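PDB 6HDY: 2-hydroxyisobutyryl-CoA synthetase from Aquincola tertiaricarbonis, which belongs to the ANL clan of AMP-binding enzymes, with a large AMP-binding domain followed by a smaller C-terminal domain. Local coordinates for residues Gln59-Lys71 and Ala106-Asn118. Numbering follows the deposited sequence.
Sequences QYAWEHAPFYRRK and AHPPFGDYVCVPN. With SO4 (sulfate ion), chain D.
In the AMP-binding domain, the break between helices 43-64 and 66-74, with Ala65 as N-cap of the second, packs against Asp112, Tyr113 and Cys115 of the loop that follows helix 97-106, and the first turn of the second helix carries the polar joint. There Phe67 N donates to Asp112 O at 3.2 Å. One turn on, Arg70 NH2 meets Asp112 OD2 at 2.8 Å in a salt bridge; the bond is nearly straight (171°), uses the anti lone pair, and leaves guanidinium and carboxylate almost coplanar. The same NH2, together with NE, holds a sulfate, probably from the crystallisation liquor. Pro66 CB lies 3.5 Å from Asp112 OD2. With CG anti to the backbone N (chi1 167°), the Phe67 ring offers a face to the edge of Tyr113, centroids 5.4 Å apart. At the helix break, Cys115 SG rests 3.6 Å from Ala65 CB, while Cys115 CB lies 3.5 Å from Tyr60 OH. One water donates to His64 O and accepts from Cys115 N; another donates to both His64 O and Cys115 O. Tyr60 and Tyr68 direct their hydroxyls to the 333-338 loop, bonding Thr333 O and Pro336 O respectively; helix 97-106 packs on Phe67 and Tyr113, and its Ser103 OG also bonds Asp112 N and the sulfate.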
loop_
_atom_site.group_PDB
_atom_site.type_symbol
_atom_site.label_atom_id
_atom_site.label_comp_id
_atom_site.label_asym_id
_atom_site.label_seq_id
_atom_site.Cartn_x
_atom_site.Cartn_y
_atom_site.Cartn_z
ATOM N N GLN A 59 -23.141 -25.094 -9.295
ATOM C CA GLN A 59 -22.742 -26.021 -10.354
ATOM C C GLN A 59 -21.274 -25.746 -10.669
ATOM O O GLN A 59 -20.482 -26.678 -10.816
ATOM C CB GLN A 59 -23.599 -25.814 -11.611
ATOM C CG GLN A 59 -24.980 -26.461 -11.535
ATOM C CD GLN A 59 -26.021 -25.806 -12.426
ATOM O OE1 GLN A 59 -25.716 -25.213 -13.471
ATOM N NE2 GLN A 59 -27.289 -25.937 -12.049
ATOM N N TYR A 60 -20.902 -24.454 -10.709
ATOM C CA TYR A 60 -19.526 -24.043 -10.969
ATOM C C TYR A 60 -18.592 -24.577 -9.873
ATOM O O TYR A 60 -17.560 -25.131 -10.201
ATOM C CB TYR A 60 -19.423 -22.513 -11.168
ATOM C CG TYR A 60 -17.987 -22.019 -11.256
ATOM C CD1 TYR A 60 -17.280 -22.073 -12.459
ATOM C CD2 TYR A 60 -17.327 -21.524 -10.131
ATOM C CE1 TYR A 60 -15.965 -21.619 -12.541
ATOM C CE2 TYR A 60 -16.003 -21.100 -10.200
ATOM C CZ TYR A 60 -15.327 -21.149 -11.406
ATOM O OH TYR A 60 -14.011 -20.759 -11.452
ATOM N N ALA A 61 -18.982 -24.457 -8.587
ATOM C CA ALA A 61 -18.175 -24.913 -7.445
ATOM C C ALA A 61 -18.065 -26.433 -7.396
ATOM O O ALA A 61 -16.998 -26.962 -7.126
ATOM C CB ALA A 61 -18.749 -24.374 -6.150
ATOM N N TRP A 62 -19.158 -27.142 -7.705
ATOM C CA TRP A 62 -19.184 -28.610 -7.768
ATOM C C TRP A 62 -18.195 -29.127 -8.802
ATOM O O TRP A 62 -17.572 -30.171 -8.602
ATOM C CB TRP A 62 -20.584 -29.065 -8.158
ATOM C CG TRP A 62 -20.792 -30.545 -8.206
ATOM C CD1 TRP A 62 -20.745 -31.347 -9.311
ATOM C CD2 TRP A 62 -21.221 -31.375 -7.122
ATOM N NE1 TRP A 62 -21.099 -32.636 -8.979
ATOM C CE2 TRP A 62 -21.426 -32.676 -7.646
ATOM C CE3 TRP A 62 -21.446 -31.150 -5.751
ATOM C CZ2 TRP A 62 -21.846 -33.748 -6.846
ATOM C CZ3 TRP A 62 -21.852 -32.213 -4.957
ATOM C CH2 TRP A 62 -22.047 -33.495 -5.503
ATOM N N GLU A 63 -18.063 -28.391 -9.910
ATOM C CA GLU A 63 -17.178 -28.738 -11.019
ATOM C C GLU A 63 -15.712 -28.432 -10.759
ATOM O O GLU A 63 -14.866 -29.196 -11.216
ATOM C CB GLU A 63 -17.629 -27.991 -12.293
ATOM C CG GLU A 63 -17.306 -28.702 -13.596
ATOM C CD GLU A 63 -18.007 -30.033 -13.774
ATOM O OE1 GLU A 63 -19.171 -30.165 -13.325
ATOM O OE2 GLU A 63 -17.383 -30.952 -14.353
ATOM N N HIS A 64 -15.399 -27.305 -10.071
ATOM C CA HIS A 64 -14.014 -26.848 -9.917
ATOM C C HIS A 64 -13.427 -26.879 -8.509
ATOM O O HIS A 64 -12.216 -26.763 -8.353
ATOM C CB HIS A 64 -13.909 -25.430 -10.487
ATOM C CG HIS A 64 -14.168 -25.383 -11.959
ATOM N ND1 HIS A 64 -15.294 -24.772 -12.469
ATOM C CD2 HIS A 64 -13.475 -25.933 -12.976
ATOM C CE1 HIS A 64 -15.236 -24.948 -13.781
ATOM N NE2 HIS A 64 -14.157 -25.631 -14.130
ATOM N N ALA A 65 -14.259 -27.044 -7.491
ATOM C CA ALA A 65 -13.801 -27.043 -6.103
ATOM C C ALA A 65 -14.038 -28.369 -5.381
ATOM O O ALA A 65 -15.150 -28.615 -4.915
ATOM C CB ALA A 65 -14.444 -25.899 -5.335
ATOM N N PRO A 66 -12.994 -29.201 -5.177
ATOM C CA PRO A 66 -13.201 -30.439 -4.405
ATOM C C PRO A 66 -13.560 -30.157 -2.942
ATOM O O PRO A 66 -14.120 -31.025 -2.296
ATOM C CB PRO A 66 -11.868 -31.198 -4.565
ATOM C CG PRO A 66 -11.169 -30.534 -5.701
ATOM C CD PRO A 66 -11.600 -29.102 -5.656
ATOM N N PHE A 67 -13.281 -28.935 -2.439
ATOM C CA PHE A 67 -13.639 -28.501 -1.088
ATOM C C PHE A 67 -15.151 -28.505 -0.963
ATOM O O PHE A 67 -15.667 -29.063 0.002
ATOM C CB PHE A 67 -13.084 -27.086 -0.789
ATOM C CG PHE A 67 -13.658 -26.438 0.451
ATOM C CD1 PHE A 67 -13.204 -26.794 1.715
ATOM C CD2 PHE A 67 -14.681 -25.500 0.356
ATOM C CE1 PHE A 67 -13.769 -26.228 2.865
ATOM C CE2 PHE A 67 -15.236 -24.933 1.504
ATOM C CZ PHE A 67 -14.771 -25.300 2.751
ATOM N N TYR A 68 -15.857 -27.860 -1.925
ATOM C CA TYR A 68 -17.309 -27.828 -1.962
ATOM C C TYR A 68 -17.896 -29.185 -2.314
ATOM O O TYR A 68 -18.864 -29.584 -1.683
ATOM C CB TYR A 68 -17.827 -26.741 -2.906
ATOM C CG TYR A 68 -17.645 -25.360 -2.332
ATOM C CD1 TYR A 68 -18.367 -24.946 -1.212
ATOM C CD2 TYR A 68 -16.743 -24.463 -2.896
ATOM C CE1 TYR A 68 -18.169 -23.689 -0.650
ATOM C CE2 TYR A 68 -16.558 -23.190 -2.356
ATOM C CZ TYR A 68 -17.282 -22.806 -1.238
ATOM O OH TYR A 68 -17.105 -21.561 -0.695
ATOM N N ARG A 69 -17.300 -29.915 -3.269
ATOM C CA ARG A 69 -17.758 -31.267 -3.641
ATOM C C ARG A 69 -17.758 -32.205 -2.407
ATOM O O ARG A 69 -18.771 -32.857 -2.157
ATOM C CB ARG A 69 -16.937 -31.840 -4.822
ATOM C CG ARG A 69 -17.280 -33.281 -5.209
ATOM C CD ARG A 69 -18.346 -33.428 -6.291
ATOM N NE ARG A 69 -17.922 -32.833 -7.559
ATOM C CZ ARG A 69 -17.380 -33.500 -8.575
ATOM N NH1 ARG A 69 -17.246 -34.822 -8.518
ATOM N NH2 ARG A 69 -16.986 -32.854 -9.662
ATOM N N ARG A 70 -16.660 -32.191 -1.600
ATOM C CA ARG A 70 -16.512 -32.993 -0.373
ATOM C C ARG A 70 -17.461 -32.559 0.735
ATOM O O ARG A 70 -18.091 -33.413 1.363
ATOM C CB ARG A 70 -15.073 -32.938 0.157
ATOM C CG ARG A 70 -14.148 -33.988 -0.446
ATOM C CD ARG A 70 -12.774 -33.948 0.208
ATOM N NE ARG A 70 -12.115 -32.645 0.042
ATOM C CZ ARG A 70 -11.309 -32.335 -0.969
ATOM N NH1 ARG A 70 -11.042 -33.231 -1.915
ATOM N NH2 ARG A 70 -10.763 -31.130 -1.044
ATOM N N LYS A 71 -17.552 -31.241 0.978
ATOM C CA LYS A 71 -18.373 -30.647 2.035
ATOM C C LYS A 71 -19.844 -30.893 1.794
ATOM O O LYS A 71 -20.553 -31.295 2.716
ATOM C CB LYS A 71 -18.093 -29.134 2.189
ATOM C CG LYS A 71 -18.617 -28.573 3.500
ATOM C CD LYS A 71 -18.617 -27.050 3.549
ATOM C CE LYS A 71 -18.449 -26.506 4.954
ATOM N NZ LYS A 71 -19.235 -27.268 5.974
ATOM N N ALA A 106 -4.156 -28.425 3.809
ATOM C CA ALA A 106 -4.117 -29.668 3.032
ATOM C C ALA A 106 -3.860 -29.413 1.550
ATOM O O ALA A 106 -3.229 -30.239 0.903
ATOM C CB ALA A 106 -5.399 -30.454 3.217
ATOM N N HIS A 107 -4.324 -28.269 1.009
ATOM C CA HIS A 107 -4.120 -27.934 -0.409
ATOM C C HIS A 107 -3.495 -26.538 -0.536
ATOM O O HIS A 107 -4.161 -25.578 -0.926
ATOM C CB HIS A 107 -5.422 -28.112 -1.214
ATOM C CG HIS A 107 -6.056 -29.447 -0.981
ATOM N ND1 HIS A 107 -5.587 -30.588 -1.614
ATOM C CD2 HIS A 107 -7.039 -29.795 -0.119
ATOM C CE1 HIS A 107 -6.331 -31.582 -1.154
ATOM N NE2 HIS A 107 -7.227 -31.150 -0.258
ATOM N N PRO A 108 -2.195 -26.409 -0.168
ATOM C CA PRO A 108 -1.561 -25.092 -0.213
ATOM C C PRO A 108 -1.258 -24.565 -1.617
ATOM O O PRO A 108 -1.051 -25.350 -2.530
ATOM C CB PRO A 108 -0.291 -25.300 0.619
ATOM C CG PRO A 108 0.047 -26.717 0.458
ATOM C CD PRO A 108 -1.244 -27.451 0.293
ATOM N N PRO A 109 -1.198 -23.236 -1.819
ATOM C CA PRO A 109 -1.429 -22.164 -0.843
ATOM C C PRO A 109 -2.867 -21.667 -0.685
ATOM O O PRO A 109 -3.176 -21.077 0.356
ATOM C CB PRO A 109 -0.516 -21.054 -1.357
ATOM C CG PRO A 109 -0.482 -21.239 -2.855
ATOM C CD PRO A 109 -0.830 -22.688 -3.140
ATOM N N PHE A 110 -3.732 -21.847 -1.702
ATOM C CA PHE A 110 -5.081 -21.251 -1.704
ATOM C C PHE A 110 -6.256 -22.159 -1.316
ATOM O O PHE A 110 -7.386 -21.673 -1.224
ATOM C CB PHE A 110 -5.356 -20.606 -3.071
ATOM C CG PHE A 110 -4.286 -19.609 -3.428
ATOM C CD1 PHE A 110 -3.987 -18.544 -2.576
ATOM C CD2 PHE A 110 -3.507 -19.780 -4.570
ATOM C CE1 PHE A 110 -2.941 -17.665 -2.869
ATOM C CE2 PHE A 110 -2.479 -18.876 -4.874
ATOM C CZ PHE A 110 -2.224 -17.811 -4.033
ATOM N N GLY A 111 -5.997 -23.435 -1.067
ATOM C CA GLY A 111 -7.062 -24.356 -0.691
ATOM C C GLY A 111 -7.738 -25.039 -1.861
ATOM O O GLY A 111 -7.495 -24.713 -3.033
ATOM N N ASP A 112 -8.624 -25.982 -1.540
ATOM C CA ASP A 112 -9.319 -26.719 -2.574
ATOM C C ASP A 112 -10.616 -26.042 -3.034
ATOM O O ASP A 112 -11.426 -26.661 -3.730
ATOM C CB ASP A 112 -9.523 -28.177 -2.182
ATOM C CG ASP A 112 -8.783 -29.087 -3.131
ATOM O OD1 ASP A 112 -8.077 -28.561 -4.040
ATOM O OD2 ASP A 112 -8.922 -30.321 -2.996
ATOM N N TYR A 113 -10.752 -24.753 -2.728
ATOM C CA TYR A 113 -11.876 -23.930 -3.145
ATOM C C TYR A 113 -11.418 -22.797 -4.080
ATOM O O TYR A 113 -12.225 -21.927 -4.391
ATOM C CB TYR A 113 -12.660 -23.400 -1.926
ATOM C CG TYR A 113 -11.811 -22.616 -0.955
ATOM C CD1 TYR A 113 -11.011 -23.267 -0.016
ATOM C CD2 TYR A 113 -11.775 -21.225 -0.993
ATOM C CE1 TYR A 113 -10.183 -22.556 0.845
ATOM C CE2 TYR A 113 -10.966 -20.498 -0.117
ATOM C CZ TYR A 113 -10.146 -21.175 0.779
ATOM O OH TYR A 113 -9.358 -20.502 1.674
ATOM N N VAL A 114 -10.151 -22.827 -4.556
ATOM C CA VAL A 114 -9.600 -21.790 -5.438
ATOM C C VAL A 114 -10.366 -21.689 -6.795
ATOM O O VAL A 114 -10.628 -20.581 -7.251
ATOM C CB VAL A 114 -8.070 -21.901 -5.615
ATOM C CG1 VAL A 114 -7.659 -23.177 -6.367
ATOM C CG2 VAL A 114 -7.504 -20.658 -6.281
ATOM N N CYS A 115 -10.709 -22.848 -7.410
ATOM C CA CYS A 115 -11.502 -23.076 -8.626
ATOM C C CYS A 115 -10.766 -22.751 -9.900
ATOM O O CYS A 115 -10.797 -23.548 -10.828
ATOM C CB CYS A 115 -12.851 -22.362 -8.575
ATOM S SG CYS A 115 -13.978 -22.983 -7.308
ATOM N N VAL A 116 -10.186 -21.543 -9.980
ATOM C CA VAL A 116 -9.490 -21.095 -11.182
ATOM C C VAL A 116 -8.131 -21.779 -11.283
ATOM O O VAL A 116 -7.575 -22.159 -10.243
ATOM C CB VAL A 116 -9.356 -19.538 -11.230
ATOM C CG1 VAL A 116 -10.712 -18.855 -11.358
ATOM C CG2 VAL A 116 -8.542 -18.981 -10.066
ATOM N N PRO A 117 -7.539 -21.913 -12.498
ATOM C CA PRO A 117 -6.178 -22.456 -12.563
ATOM C C PRO A 117 -5.211 -21.455 -11.948
ATOM O O PRO A 117 -5.510 -20.262 -11.884
ATOM C CB PRO A 117 -5.910 -22.607 -14.069
ATOM C CG PRO A 117 -7.235 -22.400 -14.746
ATOM C CD PRO A 117 -8.018 -21.509 -13.839
ATOM N N ASN A 118 -4.046 -21.944 -11.515
ATOM C CA ASN A 118 -2.955 -21.157 -10.940
ATOM C C ASN A 118 -2.598 -19.944 -11.808
ATOM O O ASN A 118 -2.386 -18.861 -11.284
ATOM C CB ASN A 118 -1.722 -22.043 -10.758
ATOM C CG ASN A 118 -1.024 -21.841 -9.438
ATOM O OD1 ASN A 118 -1.661 -21.646 -8.385
ATOM N ND2 ASN A 118 0.307 -21.903 -9.469
HETATM S S SO4 D . -10.552 -29.831 2.426
HETATM O O1 SO4 D . -10.151 -29.205 1.142
HETATM O O2 SO4 D . -9.408 -30.503 3.061
HETATM O O3 SO4 D . -11.621 -30.812 2.149
HETATM O O4 SO4 D . -11.073 -28.839 3.387
HETATM O O HOH W 1 -10.334 -25.309 -6.650
HETATM O O HOH W 2 -10.209 -26.317 -10.877
#